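Local coordinates for protein thiosulfate reductase (Thermus thermophilus, PDB 2VPZ) that probably works as a molybdenum-dependent oxidoreductase, its chain holding two guanosine dinucleotide cofactors, a molybdenum atom and a [4Fe-4S] cluster, at residues Leu250-Thr256 with His304-Pro308; Asp257-Leu261 with Tyr342-Leu347; Pro481-Glu487 with Leu512-Gly518. All blocks are in the same frame, centred on the assembly; numbering follows the deposited sequence.

Contact 1 (Leu250-Thr256 with His304-Pro308); sequences LPIKPGT and HTEIP. With MGD (2-amino-5,6-dimercapto-7-methyl-3,7,8a,9-tetrahydro-8-oxa-1,3,9,10-tetraaza-anthracen-4-one guanosine dinucleotide), chain I.
Ile307 reaches across to Leu250 and Ile252 with a single methyl group. Its CG1 branch lies anti to the carbonyl carbon (chi1 -69°), which carries CD1 to within 3.5 Å of Ile252 CG1 and 3.9 Å of Leu250 CB. The Ile307 chain crosses that of Leu250 at about a right angle but meets Ile252 at a slant. Thr305 and Thr256 are likewise set nearly perpendicular, the methyl CG2 of Thr256 lying against Thr305. Polar ties run alongside this apolar patch. Lys253 N donates to Thr305 O (3.1 Å), while Thr256 OG1 makes a weak bond to His304 O. The Lys253 chain runs past that same carbonyl, with CD 3.4 Å from His304 O, and its NZ ends in a salt bridge to Glu613; Glu306, with positive phi just after its helix, pairs instead with Arg689. Within the type II turn of Lys253-Thr256, Gly255 N bonds the guanine O6 of a cofactor at 3.1 Å. The contact thus pins the loop leaving strand 248-250 to the end of helix 298-305, with helices 257-270 and 309-320 and strand 231-235 closing round its apolar side chains.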
loop_
_atom_site.group_PDB
_atom_site.type_symbol
_atom_site.label_atom_id
_atom_site.label_comp_id
_atom_site.label_asym_id
_atom_site.label_seq_id
_atom_site.Cartn_x
_atom_site.Cartn_y
_atom_site.Cartn_z
ATOM N N LEU A 250 26.565 -5.653 3.139
ATOM C CA LEU A 250 27.508 -6.661 3.678
ATOM C C LEU A 250 27.920 -6.211 5.133
ATOM O O LEU A 250 28.780 -5.319 5.285
ATOM C CB LEU A 250 28.767 -6.865 2.778
ATOM C CG LEU A 250 28.704 -6.846 1.230
ATOM C CD1 LEU A 250 29.957 -7.513 0.581
ATOM C CD2 LEU A 250 27.432 -7.549 0.735
ATOM N N PRO A 251 27.297 -6.790 6.220
ATOM C CA PRO A 251 27.671 -6.398 7.595
ATOM C C PRO A 251 29.044 -6.922 8.069
ATOM O O PRO A 251 29.118 -7.790 8.954
ATOM C CB PRO A 251 26.532 -6.893 8.491
ATOM C CG PRO A 251 25.660 -7.796 7.630
ATOM C CD PRO A 251 26.199 -7.761 6.194
ATOM N N ILE A 252 30.107 -6.366 7.484
ATOM C CA ILE A 252 31.500 -6.738 7.735
ATOM C C ILE A 252 32.036 -6.620 9.168
ATOM O O ILE A 252 31.709 -5.696 9.927
ATOM C CB ILE A 252 32.468 -5.927 6.757
ATOM C CG1 ILE A 252 33.634 -6.795 6.304
ATOM C CG2 ILE A 252 32.958 -4.627 7.447
ATOM C CD1 ILE A 252 34.890 -6.013 5.864
ATOM N N LYS A 253 32.853 -7.587 9.573
ATOM C CA LYS A 253 33.446 -7.533 10.903
ATOM C C LYS A 253 34.420 -6.318 10.845
ATOM O O LYS A 253 35.208 -6.214 9.900
ATOM C CB LYS A 253 34.174 -8.855 11.220
ATOM C CG LYS A 253 35.387 -8.687 12.092
ATOM C CD LYS A 253 35.871 -10.013 12.659
ATOM C CE LYS A 253 36.405 -9.846 14.078
ATOM N NZ LYS A 253 37.142 -11.055 14.561
ATOM N N PRO A 254 34.359 -5.380 11.844
ATOM C CA PRO A 254 35.284 -4.220 11.811
ATOM C C PRO A 254 36.815 -4.434 11.683
ATOM O O PRO A 254 37.335 -5.313 12.360
ATOM C CB PRO A 254 34.955 -3.429 13.069
ATOM C CG PRO A 254 33.559 -3.805 13.433
ATOM C CD PRO A 254 33.381 -5.254 12.931
ATOM N N GLY A 255 37.459 -3.583 10.866
ATOM C CA GLY A 255 38.898 -3.569 10.612
ATOM C C GLY A 255 39.396 -4.693 9.752
ATOM O O GLY A 255 40.578 -5.105 9.763
ATOM N N THR A 256 38.488 -5.171 8.925
ATOM C CA THR A 256 38.694 -6.342 8.107
ATOM C C THR A 256 38.490 -6.181 6.567
ATOM O O THR A 256 38.535 -7.162 5.812
ATOM C CB THR A 256 37.742 -7.456 8.726
ATOM O OG1 THR A 256 38.505 -8.534 9.224
ATOM C CG2 THR A 256 36.674 -7.935 7.753
ATOM N N HIS A 304 37.816 -14.353 8.111
ATOM C CA HIS A 304 38.164 -13.134 8.856
ATOM C C HIS A 304 37.069 -12.034 8.741
ATOM O O HIS A 304 36.765 -11.314 9.690
ATOM C CB HIS A 304 39.500 -12.496 8.340
ATOM C CG HIS A 304 40.697 -13.403 8.306
ATOM N ND1 HIS A 304 41.351 -13.828 9.431
ATOM C CD2 HIS A 304 41.371 -13.938 7.272
ATOM C CE1 HIS A 304 42.372 -14.589 9.100
ATOM N NE2 HIS A 304 42.404 -14.672 7.789
ATOM N N THR A 305 36.499 -11.936 7.554
ATOM C CA THR A 305 35.516 -10.944 7.127
ATOM C C THR A 305 34.100 -11.202 7.688
ATOM O O THR A 305 33.370 -10.293 8.144
ATOM C CB THR A 305 35.651 -10.923 5.552
ATOM O OG1 THR A 305 36.279 -9.720 5.118
ATOM C CG2 THR A 305 34.335 -11.235 4.869
ATOM N N GLU A 306 33.762 -12.475 7.688
ATOM C CA GLU A 306 32.511 -12.979 8.196
ATOM C C GLU A 306 31.353 -12.855 7.226
ATOM O O GLU A 306 30.196 -13.068 7.582
ATOM C CB GLU A 306 32.206 -12.329 9.526
ATOM C CG GLU A 306 32.795 -13.082 10.691
ATOM C CD GLU A 306 32.323 -12.534 12.006
ATOM O OE1 GLU A 306 31.199 -11.989 12.024
ATOM O OE2 GLU A 306 33.069 -12.658 13.001
ATOM N N ILE A 307 31.694 -12.494 5.997
ATOM C CA ILE A 307 30.758 -12.376 4.880
ATOM C C ILE A 307 30.876 -13.749 4.162
ATOM O O ILE A 307 32.004 -14.182 3.880
ATOM C CB ILE A 307 31.208 -11.244 3.908
ATOM C CG1 ILE A 307 31.035 -9.887 4.568
ATOM C CG2 ILE A 307 30.496 -11.379 2.533
ATOM C CD1 ILE A 307 31.955 -8.844 3.966
ATOM N N PRO A 308 29.741 -14.441 3.856
ATOM C CA PRO A 308 29.842 -15.753 3.175
ATOM C C PRO A 308 30.685 -15.748 1.859
ATOM O O PRO A 308 30.700 -14.745 1.138
ATOM C CB PRO A 308 28.376 -16.162 2.930
ATOM C CG PRO A 308 27.553 -15.294 3.898
ATOM C CD PRO A 308 28.345 -13.989 3.952
HETATM P PB MGD I . 33.520 7.000 6.794
HETATM O O1B MGD I . 34.414 6.970 7.969
HETATM O O2B MGD I . 33.890 6.328 5.571
HETATM O O3B MGD I . 33.360 8.590 6.707
HETATM O O3A MGD I . 32.399 10.924 6.385
HETATM P PA MGD I . 32.872 9.637 5.605
HETATM O O1A MGD I . 33.934 10.149 4.750
HETATM O O2A MGD I . 31.745 9.114 4.848
HETATM O "O5'" MGD I . 32.114 6.454 7.179
HETATM C "C5'" MGD I . 31.447 6.457 8.444
HETATM C "C4'" MGD I . 30.848 5.060 8.416
HETATM O "O4'" MGD I . 32.002 4.243 8.521
HETATM C "C3'" MGD I . 29.941 4.625 9.598
HETATM O "O3'" MGD I . 28.714 4.015 9.120
HETATM C "C2'" MGD I . 30.756 3.554 10.365
HETATM O "O2'" MGD I . 29.922 2.429 10.614
HETATM C "C1'" MGD I . 31.709 3.069 9.301
HETATM N N9 MGD I . 32.815 2.147 9.679
HETATM C C8 MGD I . 33.480 2.114 10.877
HETATM N N7 MGD I . 34.432 1.139 10.896
HETATM C C5 MGD I . 34.363 0.514 9.692
HETATM C C6 MGD I . 35.025 -0.657 9.080
HETATM O O6 MGD I . 35.934 -1.193 9.723
HETATM N N1 MGD I . 34.690 -1.021 7.843
HETATM C C2 MGD I . 33.696 -0.400 7.152
HETATM N N2 MGD I . 33.377 -0.818 5.875
HETATM N N3 MGD I . 33.026 0.684 7.652
HETATM C C4 MGD I . 33.307 1.180 8.889
HETATM C C10 MGD I . 33.160 11.966 6.958
HETATM C C11 MGD I . 33.131 13.059 5.940
HETATM O O11 MGD I . 31.793 13.575 5.881
HETATM C C12 MGD I . 34.266 14.103 6.104
HETATM S S12 MGD I . 35.879 13.643 6.239
HETATM C C13 MGD I . 34.037 15.465 6.139
HETATM S S13 MGD I . 35.338 16.563 6.199
HETATM C C14 MGD I . 32.634 16.013 6.093
HETATM N N15 MGD I . 32.098 16.471 7.321
HETATM C C16 MGD I . 30.744 16.529 7.533
HETATM C C17 MGD I . 30.083 17.043 8.784
HETATM O O17 MGD I . 30.797 17.517 9.711
HETATM N N18 MGD I . 28.709 17.074 8.866
HETATM C C19 MGD I . 27.990 16.541 7.844
HETATM N N19 MGD I . 26.681 16.512 8.000
HETATM N N20 MGD I . 28.483 16.006 6.677
HETATM C C21 MGD I . 29.837 16.033 6.490
HETATM N N22 MGD I . 30.414 15.524 5.412
HETATM C C23 MGD I . 31.739 14.997 5.412
#

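Contact 2 (Asp257-Leu261 with Tyr342-Leu347). With MGD (2-amino-5,6-dimercapto-7-methyl-3,7,8a,9-tetrahydro-8-oxa-1,3,9,10-tetraaza-anthracen-4-one guanosine dinucleotide), chain I.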
loop_
_atom_site.group_PDB
_atom_site.type_symbol
_atom_site.label_atom_id
_atom_site.label_comp_id
_atom_site.label_asym_id
_atom_site.label_seq_id
_atom_site.Cartn_x
_atom_site.Cartn_y
_atom_site.Cartn_z
ATOM N N ASP A 257 38.345 -4.937 6.114
ATOM C CA ASP A 257 38.116 -4.583 4.709
ATOM C C ASP A 257 39.203 -4.913 3.701
ATOM O O ASP A 257 38.927 -5.145 2.514
ATOM C CB ASP A 257 37.766 -3.096 4.589
ATOM C CG ASP A 257 36.594 -2.678 5.465
ATOM O OD1 ASP A 257 35.479 -2.494 4.922
ATOM O OD2 ASP A 257 36.787 -2.567 6.683
ATOM N N THR A 258 40.446 -4.923 4.141
ATOM C CA THR A 258 41.499 -5.235 3.196
ATOM C C THR A 258 41.432 -6.729 2.776
ATOM O O THR A 258 41.826 -7.055 1.665
ATOM C CB THR A 258 42.921 -4.880 3.747
ATOM O OG1 THR A 258 42.872 -3.651 4.462
ATOM C CG2 THR A 258 43.921 -4.745 2.572
ATOM N N ALA A 259 40.909 -7.615 3.632
ATOM C CA ALA A 259 40.787 -9.048 3.280
ATOM C C ALA A 259 39.705 -9.294 2.202
ATOM O O ALA A 259 39.823 -10.201 1.368
ATOM C CB ALA A 259 40.488 -9.922 4.534
ATOM N N LEU A 260 38.644 -8.478 2.267
ATOM C CA LEU A 260 37.509 -8.504 1.335
ATOM C C LEU A 260 38.016 -7.857 -0.002
ATOM O O LEU A 260 37.721 -8.350 -1.105
ATOM C CB LEU A 260 36.275 -7.787 1.947
ATOM C CG LEU A 260 34.840 -7.762 1.380
ATOM C CD1 LEU A 260 34.523 -6.384 0.780
ATOM C CD2 LEU A 260 34.636 -8.886 0.343
ATOM N N LEU A 261 38.802 -6.788 0.074
ATOM C CA LEU A 261 39.355 -6.175 -1.144
ATOM C C LEU A 261 40.376 -7.136 -1.843
ATOM O O LEU A 261 40.293 -7.332 -3.049
ATOM C CB LEU A 261 39.964 -4.784 -0.855
ATOM C CG LEU A 261 38.908 -3.688 -0.575
ATOM C CD1 LEU A 261 39.516 -2.524 0.233
ATOM C CD2 LEU A 261 38.289 -3.193 -1.896
ATOM N N TYR A 342 47.227 0.809 2.906
ATOM C CA TYR A 342 47.058 -0.484 2.244
ATOM C C TYR A 342 45.600 -0.707 1.793
ATOM O O TYR A 342 45.363 -1.077 0.636
ATOM C CB TYR A 342 47.496 -1.627 3.158
ATOM C CG TYR A 342 48.996 -1.806 3.224
ATOM C CD1 TYR A 342 49.603 -2.323 4.367
ATOM C CD2 TYR A 342 49.811 -1.490 2.122
ATOM C CE1 TYR A 342 50.989 -2.530 4.427
ATOM C CE2 TYR A 342 51.210 -1.693 2.167
ATOM C CZ TYR A 342 51.793 -2.218 3.331
ATOM O OH TYR A 342 53.153 -2.453 3.427
ATOM N N ARG A 343 44.624 -0.491 2.674
ATOM C CA ARG A 343 43.228 -0.672 2.265
ATOM C C ARG A 343 42.907 0.211 1.037
ATOM O O ARG A 343 42.356 -0.285 0.051
ATOM C CB ARG A 343 42.207 -0.395 3.396
ATOM C CG ARG A 343 40.722 -0.438 2.930
ATOM C CD ARG A 343 39.738 0.057 4.002
ATOM N NE ARG A 343 39.907 1.470 4.335
ATOM C CZ ARG A 343 40.626 1.953 5.348
ATOM N NH1 ARG A 343 41.264 1.128 6.160
ATOM N NH2 ARG A 343 40.709 3.270 5.557
ATOM N N VAL A 344 43.264 1.492 1.055
ATOM C CA VAL A 344 42.979 2.332 -0.112
ATOM C C VAL A 344 43.709 1.850 -1.398
ATOM O O VAL A 344 43.097 1.797 -2.468
ATOM C CB VAL A 344 43.265 3.867 0.147
ATOM C CG1 VAL A 344 42.692 4.710 -1.020
ATOM C CG2 VAL A 344 42.656 4.326 1.509
ATOM N N MET A 345 44.989 1.482 -1.307
ATOM C CA MET A 345 45.743 0.985 -2.475
ATOM C C MET A 345 44.971 -0.177 -3.174
ATOM O O MET A 345 44.798 -0.174 -4.410
ATOM C CB MET A 345 47.164 0.527 -2.064
ATOM C CG MET A 345 48.202 1.644 -1.893
ATOM S SD MET A 345 49.637 1.099 -0.928
ATOM C CE MET A 345 50.097 -0.388 -1.804
ATOM N N ALA A 346 44.497 -1.134 -2.369
ATOM C CA ALA A 346 43.718 -2.306 -2.801
ATOM C C ALA A 346 42.384 -1.967 -3.504
ATOM O O ALA A 346 41.979 -2.647 -4.460
ATOM C CB ALA A 346 43.437 -3.240 -1.593
ATOM N N LEU A 347 41.705 -0.940 -2.992
ATOM C CA LEU A 347 40.433 -0.417 -3.520
ATOM C C LEU A 347 40.699 0.216 -4.896
ATOM O O LEU A 347 39.870 0.106 -5.811
ATOM C CB LEU A 347 39.813 0.639 -2.573
ATOM C CG LEU A 347 38.529 1.433 -2.917
ATOM C CD1 LEU A 347 37.694 1.664 -1.643
ATOM C CD2 LEU A 347 38.867 2.780 -3.574
HETATM P PB MGD I . 33.520 7.000 6.794
HETATM O O1B MGD I . 34.414 6.970 7.969
HETATM O O2B MGD I . 33.890 6.328 5.571
HETATM O O3B MGD I . 33.360 8.590 6.707
HETATM O O3A MGD I . 32.399 10.924 6.385
HETATM P PA MGD I . 32.872 9.637 5.605
HETATM O O1A MGD I . 33.934 10.149 4.750
HETATM O O2A MGD I . 31.745 9.114 4.848
HETATM O "O5'" MGD I . 32.114 6.454 7.179
HETATM C "C5'" MGD I . 31.447 6.457 8.444
HETATM C "C4'" MGD I . 30.848 5.060 8.416
HETATM O "O4'" MGD I . 32.002 4.243 8.521
HETATM C "C3'" MGD I . 29.941 4.625 9.598
HETATM O "O3'" MGD I . 28.714 4.015 9.120
HETATM C "C2'" MGD I . 30.756 3.554 10.365
HETATM O "O2'" MGD I . 29.922 2.429 10.614
HETATM C "C1'" MGD I . 31.709 3.069 9.301
HETATM N N9 MGD I . 32.815 2.147 9.679
HETATM C C8 MGD I . 33.480 2.114 10.877
HETATM N N7 MGD I . 34.432 1.139 10.896
HETATM C C5 MGD I . 34.363 0.514 9.692
HETATM C C6 MGD I . 35.025 -0.657 9.080
HETATM O O6 MGD I . 35.934 -1.193 9.723
HETATM N N1 MGD I . 34.690 -1.021 7.843
HETATM C C2 MGD I . 33.696 -0.400 7.152
HETATM N N2 MGD I . 33.377 -0.818 5.875
HETATM N N3 MGD I . 33.026 0.684 7.652
HETATM C C4 MGD I . 33.307 1.180 8.889
HETATM C C10 MGD I . 33.160 11.966 6.958
HETATM C C11 MGD I . 33.131 13.059 5.940
HETATM O O11 MGD I . 31.793 13.575 5.881
HETATM C C12 MGD I . 34.266 14.103 6.104
HETATM S S12 MGD I . 35.879 13.643 6.239
HETATM C C13 MGD I . 34.037 15.465 6.139
HETATM S S13 MGD I . 35.338 16.563 6.199
HETATM C C14 MGD I . 32.634 16.013 6.093
HETATM N N15 MGD I . 32.098 16.471 7.321
HETATM C C16 MGD I . 30.744 16.529 7.533
HETATM C C17 MGD I . 30.083 17.043 8.784
HETATM O O17 MGD I . 30.797 17.517 9.711
HETATM N N18 MGD I . 28.709 17.074 8.866
HETATM C C19 MGD I . 27.990 16.541 7.844
HETATM N N19 MGD I . 26.681 16.512 8.000
HETATM N N20 MGD I . 28.483 16.006 6.677
HETATM C C21 MGD I . 29.837 16.033 6.490
HETATM N N22 MGD I . 30.414 15.524 5.412
HETATM C C23 MGD I . 31.739 14.997 5.412
#
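Asp257, which touches Arg343 across the contact, accepts N1 of a bound guanosine dinucleotide's guanine on OD2 at 2.9 Å. Its other oxygen, OD1, takes the amino group N2 of the same base, also at 2.9 Å and with an N-H...O angle of 153°. This paired grip fixes the rotation of the carboxylate against the base, while CB of Asp257 rests on CD of Arg343 (3.8 Å).

Arg343 approaches Asp257 with carbon and not with charge. Its chain leaves the helix extended, then bends at chi3 (65°), so that the guanidinium swings off to Asp340 in a salt bridge, to Asn334 O and to Trp336 in a cation-pi contact. What remains for helix 257-261 is the aliphatic shaft. CG of Arg343 meets CD1 of Leu261 at 3.6 Å, the two chains slanting past each other, and CB lies 3.5 Å from OG1 of Thr258, whose side chain stands at about a right angle to the arginine.

Farther along, Leu261 wedges between neighbours on the opposing helix: CB touches Ala346 CB at 3.9 Å, and CD2 lies 3.9 Å from CA of Leu347. The small alanine suits this close approach; the two helical segments run nearly parallel, 22° apart, with axes 9.2 Å from each other. Ile206 of strand 202-206, in the four-stranded parallel sheet, touches Asp257 and Leu261 and so backs helix 257-270.

Every residue of the interface is buried, and across it the contacts are van der Waals ones, largely through carbon, even where the residues are polar. Asp257 spends its oxygens on the base and Arg343 its NH1 and NH2 on Asp340 and Asn334, which implies that the two helices are held by packing while the acidic residue is set up to recognise guanine through its N-H groups.

Contact 3 (Pro481-Glu487 with Leu512-Gly518). With MGD (2-amino-5,6-dimercapto-7-methyl-3,7,8a,9-tetrahydro-8-oxa-1,3,9,10-tetraaza-anthracen-4-one guanosine dinucleotide), chain H.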
loop_
_atom_site.group_PDB
_atom_site.type_symbol
_atom_site.label_atom_id
_atom_site.label_comp_id
_atom_site.label_asym_id
_atom_site.label_seq_id
_atom_site.Cartn_x
_atom_site.Cartn_y
_atom_site.Cartn_z
ATOM N N PRO A 481 38.911 37.984 17.696
ATOM C CA PRO A 481 37.624 37.660 17.046
ATOM C C PRO A 481 37.557 37.847 15.526
ATOM O O PRO A 481 37.635 38.991 15.050
ATOM C CB PRO A 481 36.609 38.503 17.812
ATOM C CG PRO A 481 37.398 39.743 18.222
ATOM C CD PRO A 481 38.845 39.260 18.431
ATOM N N GLU A 482 37.418 36.761 14.767
ATOM C CA GLU A 482 37.350 36.879 13.319
ATOM C C GLU A 482 35.963 37.265 12.850
ATOM O O GLU A 482 34.944 37.101 13.549
ATOM C CB GLU A 482 37.760 35.585 12.538
ATOM C CG GLU A 482 38.394 35.958 11.162
ATOM C CD GLU A 482 38.441 34.844 10.094
ATOM O OE1 GLU A 482 38.470 33.658 10.450
ATOM O OE2 GLU A 482 38.479 35.205 8.893
ATOM N N ALA A 483 35.942 37.855 11.668
ATOM C CA ALA A 483 34.705 38.245 11.066
ATOM C C ALA A 483 34.280 36.992 10.340
ATOM O O ALA A 483 35.079 36.211 9.806
ATOM C CB ALA A 483 34.875 39.428 10.122
ATOM N N THR A 484 32.967 36.844 10.330
ATOM C CA THR A 484 32.294 35.701 9.758
ATOM C C THR A 484 32.170 35.753 8.195
ATOM O O THR A 484 32.239 36.828 7.608
ATOM C CB THR A 484 30.942 35.600 10.570
ATOM O OG1 THR A 484 30.686 34.264 10.916
ATOM C CG2 THR A 484 29.798 36.220 9.817
ATOM N N TYR A 485 32.027 34.589 7.536
ATOM C CA TYR A 485 31.955 34.476 6.063
ATOM C C TYR A 485 30.971 35.415 5.341
ATOM O O TYR A 485 31.150 35.756 4.175
ATOM C CB TYR A 485 31.679 33.007 5.625
ATOM C CG TYR A 485 30.231 32.510 5.731
ATOM C CD1 TYR A 485 29.441 32.338 4.593
ATOM C CD2 TYR A 485 29.653 32.180 6.983
ATOM C CE1 TYR A 485 28.111 31.850 4.673
ATOM C CE2 TYR A 485 28.317 31.688 7.078
ATOM C CZ TYR A 485 27.550 31.524 5.917
ATOM O OH TYR A 485 26.259 31.041 5.998
ATOM N N LEU A 486 29.931 35.841 6.040
ATOM C CA LEU A 486 28.946 36.737 5.450
ATOM C C LEU A 486 29.368 38.226 5.568
ATOM O O LEU A 486 28.864 39.067 4.821
ATOM C CB LEU A 486 27.544 36.512 6.060
ATOM C CG LEU A 486 26.841 35.152 5.825
ATOM C CD1 LEU A 486 25.734 34.887 6.864
ATOM C CD2 LEU A 486 26.269 35.096 4.400
ATOM N N GLU A 487 30.281 38.534 6.487
ATOM C CA GLU A 487 30.755 39.925 6.729
ATOM C C GLU A 487 32.200 40.108 6.219
ATOM O O GLU A 487 32.872 41.096 6.560
ATOM C CB GLU A 487 30.786 40.225 8.269
ATOM C CG GLU A 487 29.645 39.676 9.191
ATOM C CD GLU A 487 29.957 39.762 10.712
ATOM O OE1 GLU A 487 30.846 39.015 11.179
ATOM O OE2 GLU A 487 29.316 40.577 11.428
ATOM N N LEU A 512 30.577 42.984 12.635
ATOM C CA LEU A 512 29.836 43.480 13.792
ATOM C C LEU A 512 30.738 43.652 15.031
ATOM O O LEU A 512 31.779 42.983 15.143
ATOM C CB LEU A 512 28.592 42.563 14.057
ATOM C CG LEU A 512 27.197 42.806 13.393
ATOM C CD1 LEU A 512 27.341 43.746 12.184
ATOM C CD2 LEU A 512 26.494 41.483 12.977
ATOM N N PHE A 513 30.419 44.585 15.929
ATOM C CA PHE A 513 31.205 44.771 17.141
ATOM C C PHE A 513 32.662 45.162 16.796
ATOM O O PHE A 513 32.894 46.079 16.010
ATOM C CB PHE A 513 31.199 43.434 17.920
ATOM C CG PHE A 513 29.815 42.843 18.144
ATOM C CD1 PHE A 513 29.392 41.662 17.490
ATOM C CD2 PHE A 513 28.900 43.486 18.975
ATOM C CE1 PHE A 513 28.081 41.131 17.682
ATOM C CE2 PHE A 513 27.592 42.987 19.190
ATOM C CZ PHE A 513 27.187 41.807 18.540
ATOM N N ASP A 514 33.639 44.466 17.391
ATOM C CA ASP A 514 35.023 44.746 17.052
ATOM C C ASP A 514 35.630 43.595 16.266
ATOM O O ASP A 514 36.713 43.085 16.564
ATOM C CB ASP A 514 35.881 45.050 18.280
ATOM C CG ASP A 514 36.969 46.048 17.977
ATOM O OD1 ASP A 514 36.828 46.677 16.902
ATOM O OD2 ASP A 514 37.929 46.214 18.756
ATOM N N THR A 515 34.948 43.211 15.202
ATOM C CA THR A 515 35.367 42.077 14.396
ATOM C C THR A 515 36.181 42.407 13.115
ATOM O O THR A 515 35.893 43.393 12.433
ATOM C CB THR A 515 34.066 41.192 14.144
ATOM O OG1 THR A 515 33.919 40.224 15.194
ATOM C CG2 THR A 515 34.109 40.542 12.811
ATOM N N LYS A 516 37.219 41.598 12.821
ATOM C CA LYS A 516 38.154 41.782 11.667
ATOM C C LYS A 516 38.349 40.538 10.775
ATOM O O LYS A 516 38.393 39.416 11.310
ATOM C CB LYS A 516 39.554 42.223 12.187
ATOM C CG LYS A 516 39.649 43.635 12.788
ATOM C CD LYS A 516 39.798 44.703 11.698
ATOM C CE LYS A 516 38.968 45.964 11.973
ATOM N NZ LYS A 516 39.034 46.396 13.406
ATOM N N PRO A 517 38.450 40.706 9.424
ATOM C CA PRO A 517 38.653 39.573 8.489
ATOM C C PRO A 517 40.071 38.949 8.661
ATOM O O PRO A 517 40.997 39.635 9.110
ATOM C CB PRO A 517 38.453 40.180 7.094
ATOM C CG PRO A 517 38.554 41.688 7.275
ATOM C CD PRO A 517 38.182 41.972 8.724
ATOM N N GLY A 518 40.256 37.678 8.316
ATOM C CA GLY A 518 41.567 37.040 8.434
ATOM C C GLY A 518 42.661 37.575 7.512
ATOM O O GLY A 518 43.852 37.542 7.867
HETATM P PB MGD H . 35.301 21.911 13.960
HETATM O O1B MGD H . 34.888 21.102 15.151
HETATM O O2B MGD H . 34.251 22.495 13.066
HETATM O O3B MGD H . 36.416 20.984 13.251
HETATM O O3A MGD H . 38.217 19.559 12.242
HETATM P PA MGD H . 37.873 21.087 12.548
HETATM O O1A MGD H . 37.597 21.974 11.344
HETATM O O2A MGD H . 38.850 21.517 13.585
HETATM O "O5'" MGD H . 36.153 23.138 14.433
HETATM C "C5'" MGD H . 36.081 24.405 13.778
HETATM C "C4'" MGD H . 36.649 25.428 14.762
HETATM O "O4'" MGD H . 36.752 26.576 13.926
HETATM C "C3'" MGD H . 35.741 25.815 15.899
HETATM O "O3'" MGD H . 36.601 26.319 16.930
HETATM C "C2'" MGD H . 34.901 26.935 15.264
HETATM O "O2'" MGD H . 34.395 27.728 16.305
HETATM C "C1'" MGD H . 35.916 27.679 14.394
HETATM N N9 MGD H . 35.422 28.499 13.223
HETATM C C8 MGD H . 34.372 28.225 12.447
HETATM N N7 MGD H . 34.195 29.118 11.446
HETATM C C5 MGD H . 35.207 30.010 11.525
HETATM C C6 MGD H . 35.701 31.228 10.742
HETATM O O6 MGD H . 35.070 31.703 9.733
HETATM N N1 MGD H . 36.852 31.814 11.212
HETATM C C2 MGD H . 37.552 31.377 12.304
HETATM N N2 MGD H . 38.694 31.980 12.758
HETATM N N3 MGD H . 37.143 30.296 12.983
HETATM C C4 MGD H . 36.008 29.576 12.699
HETATM C C10 MGD H . 37.801 18.901 11.006
HETATM C C11 MGD H . 38.519 17.595 10.934
HETATM O O11 MGD H . 38.413 17.022 12.238
HETATM C C12 MGD H . 38.088 16.631 9.891
HETATM S S12 MGD H . 37.890 17.093 8.252
HETATM C C13 MGD H . 37.906 15.336 10.154
HETATM S S13 MGD H . 37.381 14.174 9.087
HETATM C C14 MGD H . 38.162 14.678 11.396
HETATM N N15 MGD H . 36.866 14.204 11.961
HETATM C C16 MGD H . 36.959 13.755 13.257
HETATM C C17 MGD H . 36.102 12.761 13.909
HETATM O O17 MGD H . 35.122 12.250 13.290
HETATM N N18 MGD H . 36.396 12.403 15.160
HETATM C C19 MGD H . 37.432 12.914 15.854
HETATM N N19 MGD H . 37.666 12.579 17.159
HETATM N N20 MGD H . 38.258 13.798 15.290
HETATM C C21 MGD H . 38.084 14.269 14.060
HETATM N N22 MGD H . 38.902 15.208 13.570
HETATM C C23 MGD H . 38.906 15.678 12.227
#
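The flat carboxylate of Glu482 lies between a cofactor guanine and Gly518. The chain is extended beyond CG (chi2 -161°), which carries the carboxylate out to both. OE1 receives N1 of the base at 2.6 Å and, weakly, its amino N2, and it also bonds Tyr438 OH, so three polar atoms, two of the base and one of Tyr438, meet at one oxygen. OE2 turns the other way, to a weak bond from Gly518 N (3.1 Å). Between the backbones a single bridge pairs Glu482 with Lys516. Ala483 N donates to Lys516 O at 2.9 Å, and the return bond from Lys516 N to Pro481 O is weak. Glu487 ends the type I turn of Thr484-Glu487, and its OE1 adds a side-chain bond from Thr484 N on the anti lone pair (3.2 Å) and pairs with Arg94, while Leu512 CD2 packs 3.3 Å from OE2, the two chains crossing at about a right angle. Gly518 opens helix 518-528, whose N-terminal dipole may further steady the Glu482 charge. Just beyond the C-terminal end of an edge strand of a parallel sheet, Glu482 reads N1 and N2 at the guanine end of a bound cofactor's site, in a protein of the molybdopterin oxidoreductase family.

In the fold
All three contacts are largely buried, contact 1 alone having an exposed residue, Glu306, among those that touch. Contacts 1 and 2 adjoin: the loop 250-256 runs straight into helix 257-270, Ile252 CD1 lies 3.6 Å from Asp257 N, and Leu260 packs on Thr305 and Ile307. Together they serve one cofactor, a backbone N-H in contact 1 meeting the guanine O6 and a carboxylate in contact 2 its N1 and N2. Contact 3, centred about 49 and 45 Å from contacts 1 and 2, serves the second cofactor with another acidic residue. Contact 2 is helix packing; contact 1 mixes an apolar patch with one sound backbone bond between a loop and a helix end, and contact 3 joins two loops through a single backbone bridge.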